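Local coordinates for protein putative hydantoin racemase (Klebsiella pneumoniae subsp. pneumoniae, PDB 3QVL) that racemises allantoin and probably also interconverts the D and L forms of other 5-monosubstituted hydantoins, at residues A[42-47]-A[147-152]; A[113-118]-A[176-181]; A[76-81]-A[96-101]. One frame throughout, in Å; residues are numbered along the deposited sequence.

In the fold
The N-terminal part of the chain holds the sheet of strands 2-7, 31-36, 72-75 and 94-96. Loop 42-47, which follows strand 31-36, meets 147-152, 100 residues on, so contact 1 closes a long loop. Contact 3 closes a short one within it, joining the loop after strand 72-75 to the start of helix 97-108. Contact 2 opens at strand 113-116 and closes at 176-181. It therefore crosses contact 1, and it follows contact 3 in series. Phe78 of contact 3 packs on Val179 and Gly181 of contact 2, tying the two four-stranded parallel sheets together. All three contacts touch the bound hydantoin.

Contact 1: A[42-47]-A[147-152]; sequences VPSIEG and PVLALE. With 5HY ([(4R)-2,5-dioxoimidazolidin-4-yl]acetic acid), chain C.
This is a loop-to-loop contact over the bound hydantoin, held by one direct hydrogen bond, one water and a small apolar patch. Segment 42-47 follows strand 31-36, and the short 3-10 turn 148-151 follows strand 138-143. Val148 N gives its hydrogen to Glu46 OE2 at 3.0 Å in a fairly straight bond. The N-H comes to OE2 on the anti side, 18° out of the carboxylate plane. The other oxygen, OE1, forms a salt bridge with Lys233 of the second subunit, so the carboxylate is gripped from two chains. This positive partner would be expected to favour the charged form of Glu46. A water sits between the segments. It donates to Glu46 OE2, accepts from Leu149 N, and bonds to Ser44 OG at 2.8 Å.

The loops come from the two parallel sheets of the Asp/Glu/hydantoin racemase fold, and the ligand lies between them. Ile45 holds the ligand by its backbone. Its N donates to OAB of the hydantoin, and its O accepts from the ring N at 2.9 Å in a nearly straight bond of 177°. Ile45 CB points away from 147-152, and its side chain packs on helix 48-68.

Val148 reaches the ligand with both methyls. CG1 is anti to the backbone N (chi1 164°) and lies 3.3 Å from ligand OD2, while CG2 rests against ligand CG. On its other side, CG2 is 3.6 Å from Glu46 CG, where the two side chains run past each other in opposite directions. Ser44 CB fits against Val148 CG1 and Leu149 CG, the latter at 3.7 Å. Leu149 CD2 then lies beside the carbonyl oxygen of Pro43.

Contact 2: A[113-118]-A[176-181]; sequences SIVTTL and GAIVLG. With 5HY ([(4R)-2,5-dioxoimidazolidin-4-yl]acetic acid), chain C.
Strands 113-116 and 177-180 pair in parallel, and their backbone polar groups satisfy one another in turn. Ser113 N donates to Ala177 O, and Ser113 O accepts from Val179 N at 2.8 Å. Val179 O then takes the hydrogen of Val115 N almost head-on. The ladder ends with Gly181 N on Val115 O. That donor sits well above the carbonyl plane, 45° out of it.

The backbone of Ile114 bonds to Ala140 and His142 on the neighbouring strand 138-143. Its CA still approaches Val179 O at 3.4 Å in a CA-H...O contact. Ser113 OG is satisfied by Ser175 and Asp173.

Side chains line up by face. Ile114 CG1 lies alongside Val179 CB, both pointing the same way. On the other face, Val115 CG2 meets Ile178 CG2 at 4.1 Å.

Past the ladder, Thr116 has OG1 anti to its backbone N (chi1 -168°), which carries the hydroxyl to Gly181 O. Thr116 OG1 donates to Gly181 O at 2.8 Å. The next hydroxyl, Thr117 OG1, donates to carboxylate oxygen OD1 of the ligand at 2.7 Å. Gly181 lies close against Thr116, with its CA 4.0 Å from Thr116 CB. Thr116, Thr117 and Gly181 thus line the ligand site of this Asp/Glu/hydantoin racemase family member, at the C-terminal ends of its parallel strands.

Contact 3: A[76-81]-A[96-101]; sequences ASFGDP and GIAEAA. Unlike the reference sequence in segment 76-81: Ser77 (reference Cys). With 5HY ([(4R)-2,5-dioxoimidazolidin-4-yl]acetic acid), chain C.
Asp80 reaches from the loop after strand 72-75 to the first turn of helix 97-108. Its CB points toward the helix, and CG comes to 3.5 Å from Gly96 CA. With chi1 at -61°, CG is anti to the carbonyl carbon, and the carboxylate faces the start of the helix. OD1 accepts from Ala98 N at 3.0 Å. OD2 accepts from Glu99 N at the same length. Each oxygen uses its syn lone pair, on the side of the other oxygen, so the two bonds fix the rotation of the group. OD2 is also bonded by Tyr132 OH from helix 122-132. The helix end would be expected to stabilise the negative charge.

Gly96 holds the N-cap position, and its N donates to Glu99 OE1. The Asp80 carboxylate thus takes up two N-H groups of the first turn of helix 97-108, at the joint between the two sheets of the racemase fold. The other oxygen of Glu99, OE2, forms a salt bridge with Arg87.

Ala98 CB lies over one face of the Phe78 ring in a CH-pi contact, 3.9 Å from the centroid and 18° off the ring normal. The same methyl is 3.2 Å from Phe78 O. Ile97 packs its CG1 and CD1 along the backbone of Ala76 and Ser77, with CG1 3.4 Å from Ser77 O. The loop itself makes a type I turn from Ser77 to Asp80. Within it, Phe78 N donates to ligand O at 2.9 Å. Ser77, which stands where the reference sequence has a cysteine, lines the ligand pocket.

Contact 1: A[42-47]-A[147-152]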
loop_
_atom_site.group_PDB
_atom_site.type_symbol
_atom_site.label_atom_id
_atom_site.label_comp_id
_atom_site.label_asym_id
_atom_site.label_seq_id
_atom_site.Cartn_x
_atom_site.Cartn_y
_atom_site.Cartn_z
ATOM N N VAL A 42 -0.948 12.008 33.465
ATOM C CA VAL A 42 0.313 12.605 33.051
ATOM C C VAL A 42 0.089 14.064 32.611
ATOM O O VAL A 42 -0.886 14.350 31.919
ATOM C CB VAL A 42 0.977 11.731 31.937
ATOM C CG1 VAL A 42 0.186 11.775 30.622
ATOM C CG2 VAL A 42 2.420 12.108 31.724
ATOM N N PRO A 43 0.973 14.994 33.038
ATOM C CA PRO A 43 0.826 16.420 32.701
ATOM C C PRO A 43 0.909 16.730 31.202
ATOM O O PRO A 43 0.278 17.680 30.739
ATOM C CB PRO A 43 1.992 17.079 33.445
ATOM C CG PRO A 43 2.289 16.153 34.567
ATOM C CD PRO A 43 2.072 14.785 33.999
ATOM N N SER A 44 1.688 15.942 30.466
ATOM C CA SER A 44 1.766 16.056 29.010
ATOM C C SER A 44 2.082 14.702 28.388
ATOM O O SER A 44 2.713 13.851 29.017
ATOM C CB SER A 44 2.807 17.099 28.587
ATOM O OG SER A 44 4.119 16.693 28.931
ATOM N N ILE A 45 1.639 14.511 27.149
ATOM C CA ILE A 45 1.805 13.237 26.459
ATOM C C ILE A 45 2.930 13.333 25.431
ATOM O O ILE A 45 2.804 14.019 24.413
ATOM C CB ILE A 45 0.481 12.768 25.813
ATOM C CG1 ILE A 45 -0.626 12.705 26.871
ATOM C CG2 ILE A 45 0.661 11.405 25.160
ATOM C CD1 ILE A 45 -2.015 12.960 26.331
ATOM N N GLU A 46 4.030 12.643 25.721
ATOM C CA GLU A 46 5.258 12.749 24.935
ATOM C C GLU A 46 5.866 11.377 24.650
ATOM O O GLU A 46 7.064 11.163 24.849
ATOM C CB GLU A 46 6.277 13.631 25.665
ATOM C CG GLU A 46 5.822 15.068 25.889
ATOM C CD GLU A 46 6.793 15.874 26.729
ATOM O OE1 GLU A 46 7.257 15.363 27.771
ATOM O OE2 GLU A 46 7.083 17.028 26.352
ATOM N N GLY A 47 5.033 10.452 24.186
ATOM C CA GLY A 47 5.481 9.098 23.882
ATOM C C GLY A 47 4.414 8.051 24.128
ATOM O O GLY A 47 3.287 8.376 24.509
ATOM N N PRO A 147 9.552 20.733 24.461
ATOM C CA PRO A 147 8.587 19.972 25.254
ATOM C C PRO A 147 7.165 20.455 24.983
ATOM O O PRO A 147 6.961 21.630 24.677
ATOM C CB PRO A 147 8.985 20.295 26.696
ATOM C CG PRO A 147 10.427 20.640 26.619
ATOM C CD PRO A 147 10.596 21.343 25.307
ATOM N N VAL A 148 6.201 19.545 25.085
ATOM C CA VAL A 148 4.792 19.853 24.832
ATOM C C VAL A 148 4.304 21.068 25.632
ATOM O O VAL A 148 3.620 21.943 25.094
ATOM C CB VAL A 148 3.897 18.610 25.096
ATOM C CG1 VAL A 148 2.428 18.991 25.215
ATOM C CG2 VAL A 148 4.090 17.579 23.993
ATOM N N LEU A 149 4.689 21.130 26.905
ATOM C CA LEU A 149 4.231 22.189 27.806
ATOM C C LEU A 149 4.882 23.557 27.571
ATOM O O LEU A 149 4.496 24.543 28.205
ATOM C CB LEU A 149 4.382 21.755 29.271
ATOM C CG LEU A 149 3.492 20.590 29.721
ATOM C CD1 LEU A 149 3.872 20.122 31.113
ATOM C CD2 LEU A 149 2.011 20.956 29.662
ATOM N N ALA A 150 5.851 23.618 26.657
ATOM C CA ALA A 150 6.465 24.888 26.255
ATOM C C ALA A 150 5.438 25.832 25.627
ATOM O O ALA A 150 5.609 27.051 25.655
ATOM C CB ALA A 150 7.626 24.651 25.298
ATOM N N LEU A 151 4.374 25.259 25.068
ATOM C CA LEU A 151 3.264 26.032 24.510
ATOM C C LEU A 151 2.484 26.784 25.591
ATOM O O LEU A 151 1.746 27.726 25.290
ATOM C CB LEU A 151 2.320 25.119 23.720
ATOM C CG LEU A 151 2.809 24.602 22.362
ATOM C CD1 LEU A 151 2.100 23.309 21.995
ATOM C CD2 LEU A 151 2.627 25.649 21.268
ATOM N N GLU A 152 2.662 26.368 26.844
ATOM C CA GLU A 152 1.950 26.963 27.975
ATOM C C GLU A 152 2.868 27.713 28.948
ATOM O O GLU A 152 2.423 28.130 30.022
ATOM C CB GLU A 152 1.159 25.886 28.734
ATOM C CG GLU A 152 0.128 25.121 27.902
ATOM C CD GLU A 152 -1.107 25.941 27.550
ATOM O OE1 GLU A 152 -1.313 27.028 28.134
ATOM O OE2 GLU A 152 -1.882 25.486 26.684
HETATM C C 5HY C . -1.121 16.763 22.520
HETATM N N 5HY C . 0.555 15.618 23.604
HETATM O O 5HY C . -1.885 17.224 21.674
HETATM C CA 5HY C . 0.002 15.770 22.252
HETATM C CB 5HY C . 1.048 16.303 21.248
HETATM C CG 5HY C . 1.578 17.723 21.506
HETATM O OAB 5HY C . 0.013 16.413 25.649
HETATM N NAF 5HY C . -1.166 17.035 23.822
HETATM C CAI 5HY C . -0.191 16.353 24.437
HETATM O OD1 5HY C . 2.570 18.069 20.832
HETATM O OD2 5HY C . 0.990 18.441 22.343
HETATM O O HOH W 1 5.954 18.692 28.166
#

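Contact 2: A[113-118]-A[176-181]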
loop_
_atom_site.group_PDB
_atom_site.type_symbol
_atom_site.label_atom_id
_atom_site.label_comp_id
_atom_site.label_asym_id
_atom_site.label_seq_id
_atom_site.Cartn_x
_atom_site.Cartn_y
_atom_site.Cartn_z
ATOM N N SER A 113 0.833 19.427 5.583
ATOM C CA SER A 113 2.003 19.196 6.421
ATOM C C SER A 113 1.610 19.264 7.891
ATOM O O SER A 113 0.778 20.085 8.280
ATOM C CB SER A 113 3.094 20.223 6.120
ATOM O OG SER A 113 3.578 20.075 4.798
ATOM N N ILE A 114 2.206 18.391 8.699
ATOM C CA ILE A 114 1.961 18.378 10.141
ATOM C C ILE A 114 3.089 19.099 10.876
ATOM O O ILE A 114 4.268 18.880 10.590
ATOM C CB ILE A 114 1.789 16.931 10.689
ATOM C CG1 ILE A 114 0.537 16.276 10.091
ATOM C CG2 ILE A 114 1.716 16.924 12.223
ATOM C CD1 ILE A 114 0.434 14.775 10.328
ATOM N N VAL A 115 2.714 19.974 11.806
ATOM C CA VAL A 115 3.673 20.638 12.684
ATOM C C VAL A 115 3.322 20.310 14.135
ATOM O O VAL A 115 2.336 20.817 14.676
ATOM C CB VAL A 115 3.712 22.175 12.461
ATOM C CG1 VAL A 115 4.709 22.837 13.413
ATOM C CG2 VAL A 115 4.064 22.506 11.013
ATOM N N THR A 116 4.126 19.444 14.746
ATOM C CA THR A 116 3.933 19.043 16.141
ATOM C C THR A 116 5.057 19.600 17.027
ATOM O O THR A 116 5.877 20.395 16.560
ATOM C CB THR A 116 3.768 17.499 16.280
ATOM O OG1 THR A 116 3.299 17.178 17.595
ATOM C CG2 THR A 116 5.078 16.760 15.998
ATOM N N THR A 117 5.094 19.192 18.296
ATOM C CA THR A 117 6.012 19.797 19.266
ATOM C C THR A 117 7.322 19.014 19.455
ATOM O O THR A 117 8.398 19.532 19.151
ATOM C CB THR A 117 5.316 20.061 20.627
ATOM O OG1 THR A 117 3.930 20.359 20.413
ATOM C CG2 THR A 117 5.968 21.235 21.344
ATOM N N LEU A 118 7.227 17.782 19.956
ATOM C CA LEU A 118 8.408 16.945 20.218
ATOM C C LEU A 118 8.689 15.944 19.095
ATOM O O LEU A 118 7.760 15.303 18.598
ATOM C CB LEU A 118 8.263 16.181 21.541
ATOM C CG LEU A 118 8.952 16.639 22.834
ATOM C CD1 LEU A 118 8.916 15.499 23.835
ATOM C CD2 LEU A 118 10.393 17.088 22.624
ATOM N N GLY A 176 -0.589 22.325 0.658
ATOM C CA GLY A 176 -1.489 23.474 0.592
ATOM C C GLY A 176 -2.096 23.879 1.924
ATOM O O GLY A 176 -2.701 24.946 2.035
ATOM N N ALA A 177 -1.933 23.030 2.936
ATOM C CA ALA A 177 -2.492 23.290 4.262
ATOM C C ALA A 177 -1.578 22.798 5.379
ATOM O O ALA A 177 -0.704 21.956 5.160
ATOM C CB ALA A 177 -3.875 22.661 4.391
ATOM N N ILE A 178 -1.789 23.338 6.576
ATOM C CA ILE A 178 -1.055 22.917 7.764
ATOM C C ILE A 178 -2.006 22.281 8.774
ATOM O O ILE A 178 -3.073 22.826 9.067
ATOM C CB ILE A 178 -0.298 24.103 8.431
ATOM C CG1 ILE A 178 0.708 24.745 7.460
ATOM C CG2 ILE A 178 0.374 23.668 9.743
ATOM C CD1 ILE A 178 1.847 23.835 6.993
ATOM N N VAL A 179 -1.615 21.120 9.286
ATOM C CA VAL A 179 -2.308 20.495 10.404
ATOM C C VAL A 179 -1.475 20.719 11.664
ATOM O O VAL A 179 -0.325 20.278 11.744
ATOM C CB VAL A 179 -2.555 18.983 10.158
ATOM C CG1 VAL A 179 -2.942 18.269 11.449
ATOM C CG2 VAL A 179 -3.636 18.790 9.107
ATOM N N LEU A 180 -2.053 21.430 12.628
ATOM C CA LEU A 180 -1.398 21.659 13.912
ATOM C C LEU A 180 -1.415 20.371 14.728
ATOM O O LEU A 180 -2.468 19.755 14.908
ATOM C CB LEU A 180 -2.070 22.806 14.675
ATOM C CG LEU A 180 -2.035 24.196 14.025
ATOM C CD1 LEU A 180 -2.957 25.157 14.761
ATOM C CD2 LEU A 180 -0.616 24.758 13.953
ATOM N N GLY A 181 -0.241 19.965 15.203
ATOM C CA GLY A 181 -0.071 18.668 15.848
ATOM C C GLY A 181 -0.069 18.685 17.364
ATOM O O GLY A 181 0.626 17.884 17.993
HETATM C C 5HY C . -1.121 16.763 22.520
HETATM N N 5HY C . 0.555 15.618 23.604
HETATM O O 5HY C . -1.885 17.224 21.674
HETATM C CA 5HY C . 0.002 15.770 22.252
HETATM C CB 5HY C . 1.048 16.303 21.248
HETATM C CG 5HY C . 1.578 17.723 21.506
HETATM O OAB 5HY C . 0.013 16.413 25.649
HETATM N NAF 5HY C . -1.166 17.035 23.822
HETATM C CAI 5HY C . -0.191 16.353 24.437
HETATM O OD1 5HY C . 2.570 18.069 20.832
HETATM O OD2 5HY C . 0.990 18.441 22.343
#

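Contact 3: A[76-81]-A[96-101]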
loop_
_atom_site.group_PDB
_atom_site.type_symbol
_atom_site.label_atom_id
_atom_site.label_comp_id
_atom_site.label_asym_id
_atom_site.label_seq_id
_atom_site.Cartn_x
_atom_site.Cartn_y
_atom_site.Cartn_z
ATOM N N ALA A 76 -8.803 15.274 23.046
ATOM C CA ALA A 76 -8.054 16.477 22.687
ATOM C C ALA A 76 -6.528 16.414 22.818
ATOM O O ALA A 76 -5.896 17.357 23.307
ATOM C CB ALA A 76 -8.619 17.694 23.421
ATOM N N SER A 77 -5.960 15.291 22.384
ATOM C CA SER A 77 -4.514 15.126 22.236
ATOM C C SER A 77 -4.231 14.569 20.844
ATOM O O SER A 77 -4.984 13.726 20.349
ATOM C CB SER A 77 -3.961 14.185 23.304
ATOM O OG SER A 77 -2.555 14.055 23.196
ATOM N N PHE A 78 -3.151 15.034 20.218
ATOM C CA PHE A 78 -2.848 14.675 18.823
ATOM C C PHE A 78 -2.497 13.203 18.545
ATOM O O PHE A 78 -2.332 12.808 17.391
ATOM C CB PHE A 78 -1.777 15.611 18.252
ATOM C CG PHE A 78 -1.774 15.684 16.750
ATOM C CD1 PHE A 78 -2.791 16.351 16.069
ATOM C CD2 PHE A 78 -0.754 15.089 16.014
ATOM C CE1 PHE A 78 -2.792 16.420 14.678
ATOM C CE2 PHE A 78 -0.748 15.152 14.623
ATOM C CZ PHE A 78 -1.769 15.819 13.956
ATOM N N GLY A 79 -2.392 12.393 19.592
ATOM C CA GLY A 79 -2.217 10.956 19.415
ATOM C C GLY A 79 -3.535 10.203 19.438
ATOM O O GLY A 79 -3.560 8.985 19.244
ATOM N N ASP A 80 -4.627 10.935 19.668
ATOM C CA ASP A 80 -5.972 10.366 19.843
ATOM C C ASP A 80 -5.986 9.127 20.755
ATOM O O ASP A 80 -6.540 8.090 20.379
ATOM C CB ASP A 80 -6.612 10.038 18.481
ATOM C CG ASP A 80 -6.784 11.263 17.594
ATOM O OD1 ASP A 80 -6.609 12.402 18.078
ATOM O OD2 ASP A 80 -7.103 11.081 16.399
ATOM N N PRO A 81 -5.384 9.233 21.960
ATOM C CA PRO A 81 -5.239 8.056 22.816
ATOM C C PRO A 81 -6.577 7.484 23.274
ATOM O O PRO A 81 -7.466 8.230 23.699
ATOM C CB PRO A 81 -4.441 8.586 24.015
ATOM C CG PRO A 81 -4.736 10.029 24.057
ATOM C CD PRO A 81 -4.885 10.450 22.625
ATOM N N GLY A 96 -11.380 12.093 17.687
ATOM C CA GLY A 96 -10.025 12.512 18.036
ATOM C C GLY A 96 -9.649 13.776 17.289
ATOM O O GLY A 96 -10.155 14.028 16.192
ATOM N N ILE A 97 -8.760 14.578 17.875
ATOM C CA ILE A 97 -8.366 15.843 17.247
ATOM C C ILE A 97 -7.410 15.670 16.063
ATOM O O ILE A 97 -7.454 16.454 15.117
ATOM C CB ILE A 97 -7.836 16.900 18.258
ATOM C CG1 ILE A 97 -6.562 16.424 18.963
ATOM C CG2 ILE A 97 -8.935 17.282 19.246
ATOM C CD1 ILE A 97 -5.691 17.563 19.474
ATOM N N ALA A 98 -6.559 14.647 16.116
ATOM C CA ALA A 98 -5.712 14.304 14.975
ATOM C C ALA A 98 -6.590 13.837 13.821
ATOM O O ALA A 98 -6.433 14.291 12.687
ATOM C CB ALA A 98 -4.708 13.232 15.349
ATOM N N GLU A 99 -7.522 12.940 14.139
ATOM C CA GLU A 99 -8.510 12.432 13.195
ATOM C C GLU A 99 -9.254 13.571 12.496
ATOM O O GLU A 99 -9.286 13.635 11.267
ATOM C CB GLU A 99 -9.493 11.514 13.932
ATOM C CG GLU A 99 -10.628 10.950 13.083
ATOM C CD GLU A 99 -11.687 10.247 13.915
ATOM O OE1 GLU A 99 -11.921 10.655 15.075
ATOM O OE2 GLU A 99 -12.295 9.282 13.408
ATOM N N ALA A 100 -9.826 14.473 13.291
ATOM C CA ALA A 100 -10.625 15.583 12.773
ATOM C C ALA A 100 -9.815 16.560 11.921
ATOM O O ALA A 100 -10.280 16.990 10.865
ATOM C CB ALA A 100 -11.314 16.312 13.908
ATOM N N ALA A 101 -8.611 16.900 12.381
ATOM C CA ALA A 101 -7.736 17.833 11.666
ATOM C C ALA A 101 -7.305 17.286 10.307
ATOM O O ALA A 101 -7.297 18.018 9.314
ATOM C CB ALA A 101 -6.520 18.186 12.507
HETATM C C 5HY C . -1.121 16.763 22.520
HETATM N N 5HY C . 0.555 15.618 23.604
HETATM O O 5HY C . -1.885 17.224 21.674
HETATM C CA 5HY C . 0.002 15.770 22.252
HETATM C CB 5HY C . 1.048 16.303 21.248
HETATM C CG 5HY C . 1.578 17.723 21.506
HETATM O OAB 5HY C . 0.013 16.413 25.649
HETATM N NAF 5HY C . -1.166 17.035 23.822
HETATM C CAI 5HY C . -0.191 16.353 24.437
HETATM O OD1 5HY C . 2.570 18.069 20.832
HETATM O OD2 5HY C . 0.990 18.441 22.343
#